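Local atomic coordinates of CHAD domain protein (Streptomyces chartreusis, PDB entry 6RN5), a protein that probably binds polyphosphate through its CHAD domain and also binds copper ions, consistent with a phosin that combines both activities. Residues Leu113-Leu116 / His117-Gly121; Ala177-Asp180 / Arg181-Leu185; Pro334-Ala337 / Pro338-Tyr342; Tyr342-Gly345 / Val346-Ala349. All coordinates share one frame; numbering follows the deposited sequence.

Contact 1: Leu113-Leu116 / His117-Gly121; sequences LNAL and HRLSG
Ala115 O lies loosely over one face of the Arg118 guanidinium, one turn farther along helix 82-120 of the all-helical CHAD fold. The Ala115 methyl lies close by, with CB 3.6 Å from Arg118 NH2. The arginine side chain leaves the backbone with CG anti to N (chi1 170°) and then bends at chi3 (62°), which folds the guanidinium back over Ala115. Its NH2 is held by a salt bridge to Asp350 of helix 338-366, so the charged end ties the two helices together. The His117 ring comes up to Leu113 O obliquely, CD2 standing 3.5 Å from that oxygen.

Beneath these groups run the i to i+4 bonds of the helix. Arg118 N to Asn114 O is the straightest, at 3.0 Å and 174°, and Leu119 N reaches Ala115 O at 2.8 Å. Leu119 also lays its CG 3.1 Å from Ala115 O, while its isobutyl group packs on Leu260 of the second subunit.

Farther along, Leu116 O is gripped twice by one residue, since Ser120 contributes both its hydroxyl and its amide. With an alanine here the hydroxyl is gone, and Leu116 O would probably be left with the weak bond from the backbone amide as its mate from that position. That amide bond spans 3.0 Å from Ser120 N to Leu116 O, whereas Ser120 OG donates to the same oxygen at 2.9 Å.

Contact 2: Ala177-Asp180 / Arg181-Leu185; sequences ALLD and RQLTL
Two successive turns of helix 170-198, a long helix of the CHAD fold, meet here through the i, i+4 pairs Leu178 with Gln182, Leu179 with Leu183, and Asp180 with Thr184. Leu178 and Gln182 run side by side and point the same way, and Leu178 CD1 rests 3.7 Å from Gln182 NE2. The extended Gln182 chain also lays CG 3.4 Å from Leu178 O, so its methylenes lie along the turn before the amide moves on to its own partner. That partner is Thr333, whose OG1 is hydrogen-bonded to NE2. A leucine in place of Gln182 has no amide, and Thr333 OG1 would probably lose this mate, and with it would go the tie from the helix to the loop after helix 305-331.

On the buried flank the side chains meet only through apolar atoms, Leu179 CB standing 4.4 Å from Leu183 CD1. Leu179 faces helices 305-331 and 338-366, whereas Leu183 packs on Tyr105 and Leu112 of helix 82-120. The backbone bonds beneath are regular, and Leu183 N to Leu179 O, at 2.8 Å, is the shortest of the amide bonds.

Asp180 and Thr184 form the polar flank, where both side chains again point the same way. Thr184 places OG1 beside its own backbone N (chi1 -65°), which turns the hydroxyl back to the previous turn. Asp180 O takes the helix bond from Thr184 N (3.0 Å), and the torsion adds one from Thr184 OG1, modelled at 2.5 Å, so short that its exact length is doubtful. The Asp180 carboxylate, swung anti to its amide nitrogen (chi1 -174°), brings OD1 to 3.0 Å from that same OG1.

Contact 3: Pro334-Ala337 / Pro338-Tyr342; sequences PRIA and PATAY
Ile336 and Ala341 form a hydrophobic staple across the N-terminus of helix 338-366, where Ala337 is the N-cap residue and Pro338 begins the first turn. The isoleucine takes an unusual conformation: CG1 lies between the backbone N and the carbonyl carbon (chi1 57°), the crowded position, with the chain beyond it extended. This sends CD1 forward over the helix start, 4.0 Å from Ala341 CB, while the other branch, CG2, packs on Leu178 of helix 170-198. Pro338 of the second subunit also lies against Ile336, so the cap is part of the dimer interface.

Alanine has no side chain able to cap, and the polar link is made by a water instead. Thr340 turns OG1 back beside its own backbone N (chi1 -60°), where it meets the water at 2.8 Å. The same water accepts a hydrogen bond from Ala337 N at 3.1 Å, a water-mediated counterpart of the link from the third helical residue to the N-cap amide in a capping box. Ala337 O faces the first turn and takes a weak bond from Thr340 N as well as a better one from Ala341 N, 3.2 Å long and lying in the carbonyl plane.

Contact 4: Tyr342-Gly345 / Val346-Ala349; sequences YALG and VLHA. With CU (copper (II) ion), chain B.
His348 swings its ring out from Leu344 and Gly345 with CG anti to the backbone N (chi1 171°), and a chi2 of -91° sets the ring so that its two nitrogens serve different partners. NE2 binds the copper ion at 2.0 Å. ND1 donates to a water 2.6 Å away that sits at the edge of the ring and in its plane. This water in turn donates to Gly345 O at 2.9 Å, which probably steadies the rotation of the ring. Gly345 O also accepts the i+4 bond from Ala349 N, which is 3.2 Å long, and is thus shared between helix and water.

The other side chains fasten this metal-bearing turn into the helical bundle and the dimer. Leu344 and Leu347 meet through their CD2 methyls, 4.3 Å apart, against Leu179 of helix 170-198. Tyr342, likewise with CG anti to N (chi1 173°), brings CE1 to a loose 4.5 Å from Val346 CG2, which comes obliquely to the ring. Tyr342 packs in turn on His348 of the second subunit, and Val346 on Gly345 of that subunit, which places the copper site beside the subunit boundary. Beneath runs His348 N to Leu344 O, a nearly straight 2.9 Å bond.

His262 and His271 bind the same ion through their NE2 atoms, and one further atom completes the four donors. The cation would be expected to polarise the His348 ring and strengthen its ND1-H as a donor, in keeping with the short bond to the water and, through it, to a helix carbonyl.

In the fold
Leu347 of contact 4 is where helices 82-120, 170-198 and 338-366 converge. Its CD1 reaches Ala115 CB of contact 1 at 3.6 Å, and its CD2 reaches Leu179 CD1 of contact 2 at 3.8 Å. Contacts 1 and 2 do not touch, their nearest atoms being about 5 Å apart. Contact 3 joins contact 2 through Leu178 CD2 and Ile336 CG2, 3.9 Å apart, and runs into contact 4 through the shared Tyr342. Only contact 4 holds a copper ligand, but the Leu119 side chain of contact 1 comes to about 7 Å from a bound copper. Contacts 1, 3 and 4 all touch the second subunit.

Contact 1: Leu113-Leu116 / His117-Gly121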
loop_
_atom_site.group_PDB
_atom_site.type_symbol
_atom_site.label_atom_id
_atom_site.label_comp_id
_atom_site.label_asym_id
_atom_site.label_seq_id
_atom_site.Cartn_x
_atom_site.Cartn_y
_atom_site.Cartn_z
ATOM N N LEU A 113 5.690 -13.957 -8.175
ATOM C CA LEU A 113 7.162 -13.759 -8.273
ATOM C C LEU A 113 7.550 -12.383 -8.806
ATOM O O LEU A 113 8.422 -11.737 -8.238
ATOM C CB LEU A 113 7.846 -14.856 -9.083
ATOM C CG LEU A 113 7.668 -16.236 -8.410
ATOM C CD1 LEU A 113 8.244 -17.365 -9.266
ATOM C CD2 LEU A 113 8.307 -16.316 -7.023
ATOM N N ASN A 114 6.866 -11.906 -9.831
ATOM C CA ASN A 114 7.054 -10.528 -10.292
ATOM C C ASN A 114 6.849 -9.533 -9.147
ATOM O O ASN A 114 7.685 -8.686 -8.936
ATOM C CB ASN A 114 6.112 -10.187 -11.451
ATOM C CG ASN A 114 6.518 -10.860 -12.742
ATOM O OD1 ASN A 114 7.695 -11.169 -12.959
ATOM N ND2 ASN A 114 5.554 -11.126 -13.581
ATOM N N ALA A 115 5.759 -9.677 -8.389
ATOM C CA ALA A 115 5.450 -8.708 -7.362
ATOM C C ALA A 115 6.515 -8.686 -6.269
ATOM O O ALA A 115 6.910 -7.621 -5.829
ATOM C CB ALA A 115 4.063 -8.947 -6.795
ATOM N N LEU A 116 7.008 -9.849 -5.853
ATOM C CA LEU A 116 8.086 -9.926 -4.851
ATOM C C LEU A 116 9.428 -9.273 -5.267
ATOM O O LEU A 116 10.162 -8.707 -4.423
ATOM C CB LEU A 116 8.384 -11.389 -4.497
ATOM C CG LEU A 116 7.434 -12.132 -3.547
ATOM C CD1 LEU A 116 7.806 -13.602 -3.580
ATOM C CD2 LEU A 116 7.467 -11.596 -2.116
ATOM N N HIS A 117 9.766 -9.448 -6.535
ATOM C CA HIS A 117 10.958 -8.858 -7.125
ATOM C C HIS A 117 10.807 -7.349 -7.047
ATOM O O HIS A 117 11.687 -6.659 -6.529
ATOM C CB HIS A 117 11.159 -9.302 -8.592
ATOM C CG HIS A 117 11.894 -10.608 -8.757
ATOM N ND1 HIS A 117 13.033 -10.930 -8.044
ATOM C CD2 HIS A 117 11.670 -11.657 -9.593
ATOM C CE1 HIS A 117 13.461 -12.129 -8.410
ATOM N NE2 HIS A 117 12.656 -12.589 -9.355
ATOM N N ARG A 118 9.656 -6.870 -7.502
ATOM C CA ARG A 118 9.295 -5.452 -7.418
ATOM C C ARG A 118 9.334 -4.918 -5.990
ATOM O O ARG A 118 9.963 -3.889 -5.696
ATOM C CB ARG A 118 7.912 -5.264 -8.026
ATOM C CG ARG A 118 7.307 -3.905 -7.804
ATOM C CD ARG A 118 6.165 -3.647 -8.764
ATOM N NE ARG A 118 5.047 -4.586 -8.626
ATOM C CZ ARG A 118 4.202 -4.638 -7.592
ATOM N NH1 ARG A 118 4.333 -3.804 -6.552
ATOM N NH2 ARG A 118 3.206 -5.528 -7.603
ATOM N N LEU A 119 8.681 -5.621 -5.081
ATOM C CA LEU A 119 8.613 -5.180 -3.697
ATOM C C LEU A 119 9.960 -5.259 -2.939
ATOM O O LEU A 119 10.099 -4.699 -1.831
ATOM C CB LEU A 119 7.582 -6.016 -2.944
ATOM C CG LEU A 119 6.158 -5.841 -3.420
ATOM C CD1 LEU A 119 5.298 -7.019 -2.965
ATOM C CD2 LEU A 119 5.622 -4.512 -2.922
ATOM N N SER A 120 10.931 -5.970 -3.491
ATOM C CA SER A 120 12.264 -5.943 -2.917
ATOM C C SER A 120 12.951 -4.645 -3.355
ATOM O O SER A 120 13.487 -3.911 -2.518
ATOM C CB SER A 120 13.040 -7.190 -3.305
ATOM O OG SER A 120 12.435 -8.310 -2.678
ATOM N N GLY A 121 12.873 -4.336 -4.652
ATOM C CA GLY A 121 13.317 -3.035 -5.180
ATOM C C GLY A 121 14.639 -3.170 -5.896
ATOM O O GLY A 121 14.922 -4.223 -6.467
#

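Contact 2: Ala177-Asp180 / Arg181-Leu185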
loop_
_atom_site.group_PDB
_atom_site.type_symbol
_atom_site.label_atom_id
_atom_site.label_comp_id
_atom_site.label_asym_id
_atom_site.label_seq_id
_atom_site.Cartn_x
_atom_site.Cartn_y
_atom_site.Cartn_z
ATOM N N ALA A 177 10.340 -19.003 -2.949
ATOM C CA ALA A 177 10.573 -20.412 -3.086
ATOM C C ALA A 177 9.377 -21.237 -2.521
ATOM O O ALA A 177 9.006 -22.306 -3.058
ATOM C CB ALA A 177 11.855 -20.773 -2.364
ATOM N N LEU A 178 8.801 -20.757 -1.431
ATOM C CA LEU A 178 7.613 -21.401 -0.859
ATOM C C LEU A 178 6.439 -21.421 -1.862
ATOM O O LEU A 178 5.847 -22.443 -2.119
ATOM C CB LEU A 178 7.220 -20.691 0.431
ATOM C CG LEU A 178 5.998 -21.242 1.151
ATOM C CD1 LEU A 178 6.283 -22.641 1.661
ATOM C CD2 LEU A 178 5.622 -20.311 2.294
ATOM N N LEU A 179 6.136 -20.276 -2.438
ATOM C CA LEU A 179 5.075 -20.167 -3.419
ATOM C C LEU A 179 5.395 -20.944 -4.709
ATOM O O LEU A 179 4.524 -21.563 -5.322
ATOM C CB LEU A 179 4.822 -18.692 -3.727
ATOM C CG LEU A 179 4.222 -17.897 -2.558
ATOM C CD1 LEU A 179 4.378 -16.423 -2.805
ATOM C CD2 LEU A 179 2.746 -18.208 -2.339
ATOM N N ASP A 180 6.633 -20.874 -5.160
ATOM C CA ASP A 180 7.037 -21.686 -6.290
ATOM C C ASP A 180 6.757 -23.186 -6.051
ATOM O O ASP A 180 6.173 -23.860 -6.894
ATOM C CB ASP A 180 8.518 -21.435 -6.562
ATOM C CG ASP A 180 9.020 -22.113 -7.819
ATOM O OD1 ASP A 180 8.313 -22.881 -8.463
ATOM O OD2 ASP A 180 10.164 -21.873 -8.165
ATOM N N ARG A 181 7.143 -23.696 -4.879
ATOM C CA ARG A 181 6.841 -25.069 -4.513
ATOM C C ARG A 181 5.342 -25.329 -4.465
ATOM O O ARG A 181 4.854 -26.243 -5.110
ATOM C CB ARG A 181 7.486 -25.444 -3.155
ATOM C CG ARG A 181 7.254 -26.894 -2.731
ATOM C CD ARG A 181 7.916 -27.277 -1.395
ATOM N NE ARG A 181 7.000 -28.116 -0.588
ATOM C CZ ARG A 181 6.875 -29.461 -0.629
ATOM N NH1 ARG A 181 7.643 -30.207 -1.435
ATOM N NH2 ARG A 181 5.963 -30.071 0.167
ATOM N N GLN A 182 4.609 -24.530 -3.712
ATOM C CA GLN A 182 3.183 -24.755 -3.541
ATOM C C GLN A 182 2.341 -24.656 -4.822
ATOM O O GLN A 182 1.515 -25.500 -5.111
ATOM C CB GLN A 182 2.643 -23.825 -2.471
ATOM C CG GLN A 182 3.110 -24.224 -1.060
ATOM C CD GLN A 182 2.485 -23.339 0.016
ATOM O OE1 GLN A 182 1.748 -22.356 -0.292
ATOM N NE2 GLN A 182 2.771 -23.669 1.287
ATOM N N LEU A 183 2.568 -23.610 -5.577
ATOM C CA LEU A 183 1.842 -23.402 -6.817
ATOM C C LEU A 183 2.278 -24.338 -7.926
ATOM O O LEU A 183 1.483 -24.669 -8.792
ATOM C CB LEU A 183 1.940 -21.939 -7.223
ATOM C CG LEU A 183 1.116 -21.045 -6.259
ATOM C CD1 LEU A 183 1.483 -19.574 -6.411
ATOM C CD2 LEU A 183 -0.389 -21.204 -6.516
ATOM N N THR A 184 3.506 -24.802 -7.891
ATOM C CA THR A 184 3.956 -25.805 -8.838
ATOM C C THR A 184 3.307 -27.143 -8.597
ATOM O O THR A 184 2.875 -27.809 -9.528
ATOM C CB THR A 184 5.467 -25.992 -8.775
ATOM O OG1 THR A 184 6.069 -24.772 -9.198
ATOM C CG2 THR A 184 5.921 -27.100 -9.755
ATOM N N LEU A 185 3.250 -27.554 -7.339
ATOM C CA LEU A 185 2.474 -28.725 -6.998
ATOM C C LEU A 185 1.045 -28.611 -7.473
ATOM O O LEU A 185 0.505 -29.584 -8.022
ATOM C CB LEU A 185 2.505 -29.028 -5.483
ATOM C CG LEU A 185 3.880 -29.498 -5.003
ATOM C CD1 LEU A 185 3.940 -29.481 -3.474
ATOM C CD2 LEU A 185 4.223 -30.867 -5.590
#

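Contact 3: Pro334-Ala337 / Pro338-Tyr342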
loop_
_atom_site.group_PDB
_atom_site.type_symbol
_atom_site.label_atom_id
_atom_site.label_comp_id
_atom_site.label_asym_id
_atom_site.label_seq_id
_atom_site.Cartn_x
_atom_site.Cartn_y
_atom_site.Cartn_z
ATOM N N PRO A 334 2.780 -24.387 8.063
ATOM C CA PRO A 334 3.445 -24.545 9.369
ATOM C C PRO A 334 4.959 -24.505 9.221
ATOM O O PRO A 334 5.484 -24.792 8.139
ATOM C CB PRO A 334 2.952 -25.887 9.865
ATOM C CG PRO A 334 2.485 -26.622 8.658
ATOM C CD PRO A 334 2.129 -25.617 7.589
ATOM N N ARG A 335 5.633 -24.071 10.281
ATOM C CA ARG A 335 7.104 -23.986 10.350
ATOM C C ARG A 335 7.759 -22.946 9.413
ATOM O O ARG A 335 8.940 -22.981 9.202
ATOM C CB ARG A 335 7.760 -25.376 10.155
ATOM C CG ARG A 335 7.546 -26.378 11.321
ATOM C CD ARG A 335 8.360 -27.672 11.090
ATOM N NE ARG A 335 7.978 -28.138 9.770
ATOM C CZ ARG A 335 8.711 -28.129 8.654
ATOM N NH1 ARG A 335 10.008 -27.786 8.662
ATOM N NH2 ARG A 335 8.125 -28.542 7.518
ATOM N N ILE A 336 7.043 -21.974 8.877
ATOM C CA ILE A 336 7.781 -20.986 8.121
ATOM C C ILE A 336 8.391 -19.998 9.076
ATOM O O ILE A 336 7.867 -19.764 10.159
ATOM C CB ILE A 336 6.942 -20.267 7.051
ATOM C CG1 ILE A 336 5.705 -19.577 7.679
ATOM C CG2 ILE A 336 6.604 -21.279 5.959
ATOM C CD1 ILE A 336 4.924 -18.750 6.681
ATOM N N ALA A 337 9.514 -19.435 8.637
ATOM C CA ALA A 337 10.251 -18.396 9.385
ATOM C C ALA A 337 9.434 -17.080 9.437
ATOM O O ALA A 337 8.681 -16.815 8.524
ATOM C CB ALA A 337 11.603 -18.148 8.694
ATOM N N PRO A 338 9.585 -16.268 10.508
ATOM C CA PRO A 338 8.924 -14.963 10.599
ATOM C C PRO A 338 9.213 -14.056 9.389
ATOM O O PRO A 338 8.320 -13.382 8.916
ATOM C CB PRO A 338 9.514 -14.360 11.876
ATOM C CG PRO A 338 9.743 -15.575 12.732
ATOM C CD PRO A 338 10.292 -16.597 11.759
ATOM N N ALA A 339 10.449 -14.048 8.902
ATOM C CA ALA A 339 10.807 -13.218 7.790
ATOM C C ALA A 339 10.009 -13.612 6.533
ATOM O O ALA A 339 9.668 -12.769 5.703
ATOM C CB ALA A 339 12.308 -13.311 7.536
ATOM N N THR A 340 9.709 -14.907 6.407
ATOM C CA THR A 340 8.956 -15.396 5.261
ATOM C C THR A 340 7.504 -14.926 5.386
ATOM O O THR A 340 6.941 -14.393 4.452
ATOM C CB THR A 340 9.064 -16.920 5.213
ATOM O OG1 THR A 340 10.446 -17.252 5.078
ATOM C CG2 THR A 340 8.294 -17.480 4.044
ATOM N N ALA A 341 6.919 -15.069 6.572
ATOM C CA ALA A 341 5.553 -14.611 6.781
ATOM C C ALA A 341 5.443 -13.094 6.603
ATOM O O ALA A 341 4.430 -12.559 6.153
ATOM C CB ALA A 341 5.101 -15.028 8.158
ATOM N N TYR A 342 6.494 -12.392 6.966
ATOM C CA TYR A 342 6.484 -10.936 6.871
ATOM C C TYR A 342 6.450 -10.551 5.435
ATOM O O TYR A 342 5.678 -9.703 5.059
ATOM C CB TYR A 342 7.726 -10.406 7.582
ATOM C CG TYR A 342 8.047 -8.914 7.495
ATOM C CD1 TYR A 342 8.671 -8.368 6.352
ATOM C CD2 TYR A 342 7.833 -8.092 8.589
ATOM C CE1 TYR A 342 9.015 -7.025 6.308
ATOM C CE2 TYR A 342 8.184 -6.755 8.567
ATOM C CZ TYR A 342 8.782 -6.234 7.435
ATOM O OH TYR A 342 9.094 -4.918 7.434
HETATM O O HOH W 1 10.370 -19.958 5.673
#

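Contact 4: Tyr342-Gly345 / Val346-Ala349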
loop_
_atom_site.group_PDB
_atom_site.type_symbol
_atom_site.label_atom_id
_atom_site.label_comp_id
_atom_site.label_asym_id
_atom_site.label_seq_id
_atom_site.Cartn_x
_atom_site.Cartn_y
_atom_site.Cartn_z
ATOM N N TYR A 342 6.494 -12.392 6.966
ATOM C CA TYR A 342 6.484 -10.936 6.871
ATOM C C TYR A 342 6.450 -10.551 5.435
ATOM O O TYR A 342 5.678 -9.703 5.059
ATOM C CB TYR A 342 7.726 -10.406 7.582
ATOM C CG TYR A 342 8.047 -8.914 7.495
ATOM C CD1 TYR A 342 8.671 -8.368 6.352
ATOM C CD2 TYR A 342 7.833 -8.092 8.589
ATOM C CE1 TYR A 342 9.015 -7.025 6.308
ATOM C CE2 TYR A 342 8.184 -6.755 8.567
ATOM C CZ TYR A 342 8.782 -6.234 7.435
ATOM O OH TYR A 342 9.094 -4.918 7.434
ATOM N N ALA A 343 7.246 -11.214 4.598
ATOM C CA ALA A 343 7.206 -10.933 3.194
ATOM C C ALA A 343 5.833 -11.206 2.585
ATOM O O ALA A 343 5.375 -10.475 1.718
ATOM C CB ALA A 343 8.250 -11.757 2.454
ATOM N N LEU A 344 5.215 -12.298 3.008
ATOM C CA LEU A 344 3.939 -12.682 2.497
ATOM C C LEU A 344 2.871 -11.699 2.906
ATOM O O LEU A 344 1.953 -11.470 2.145
ATOM C CB LEU A 344 3.579 -14.084 2.994
ATOM C CG LEU A 344 4.451 -15.208 2.451
ATOM C CD1 LEU A 344 4.123 -16.487 3.219
ATOM C CD2 LEU A 344 4.172 -15.393 0.981
ATOM N N GLY A 345 2.973 -11.135 4.106
ATOM C CA GLY A 345 2.084 -10.020 4.513
ATOM C C GLY A 345 2.104 -8.811 3.570
ATOM O O GLY A 345 1.057 -8.247 3.240
ATOM N N VAL A 346 3.309 -8.438 3.134
ATOM C CA VAL A 346 3.507 -7.337 2.229
ATOM C C VAL A 346 2.888 -7.656 0.875
ATOM O O VAL A 346 2.202 -6.838 0.254
ATOM C CB VAL A 346 5.022 -7.066 2.027
ATOM C CG1 VAL A 346 5.255 -5.963 1.031
ATOM C CG2 VAL A 346 5.668 -6.636 3.339
ATOM N N LEU A 347 3.155 -8.872 0.421
ATOM C CA LEU A 347 2.659 -9.351 -0.862
ATOM C C LEU A 347 1.131 -9.455 -0.939
ATOM O O LEU A 347 0.535 -9.124 -1.935
ATOM C CB LEU A 347 3.299 -10.693 -1.127
ATOM C CG LEU A 347 3.044 -11.388 -2.424
ATOM C CD1 LEU A 347 3.478 -10.487 -3.570
ATOM C CD2 LEU A 347 3.856 -12.676 -2.370
ATOM N N HIS A 348 0.501 -9.936 0.115
ATOM C CA HIS A 348 -0.953 -9.893 0.204
ATOM C C HIS A 348 -1.474 -8.478 0.118
ATOM O O HIS A 348 -2.442 -8.226 -0.593
ATOM C CB HIS A 348 -1.436 -10.553 1.500
ATOM C CG HIS A 348 -2.898 -10.354 1.774
ATOM N ND1 HIS A 348 -3.373 -9.287 2.507
ATOM C CD2 HIS A 348 -3.986 -11.078 1.401
ATOM C CE1 HIS A 348 -4.699 -9.378 2.585
ATOM N NE2 HIS A 348 -5.091 -10.452 1.910
ATOM N N ALA A 349 -0.824 -7.547 0.811
ATOM C CA ALA A 349 -1.248 -6.167 0.817
ATOM C C ALA A 349 -1.094 -5.536 -0.568
ATOM O O ALA A 349 -2.021 -4.879 -1.094
ATOM C CB ALA A 349 -0.435 -5.382 1.851
HETATM CU CU CU B . -7.014 -11.086 2.163
HETATM O O HOH W 2 -1.749 -7.822 3.919
#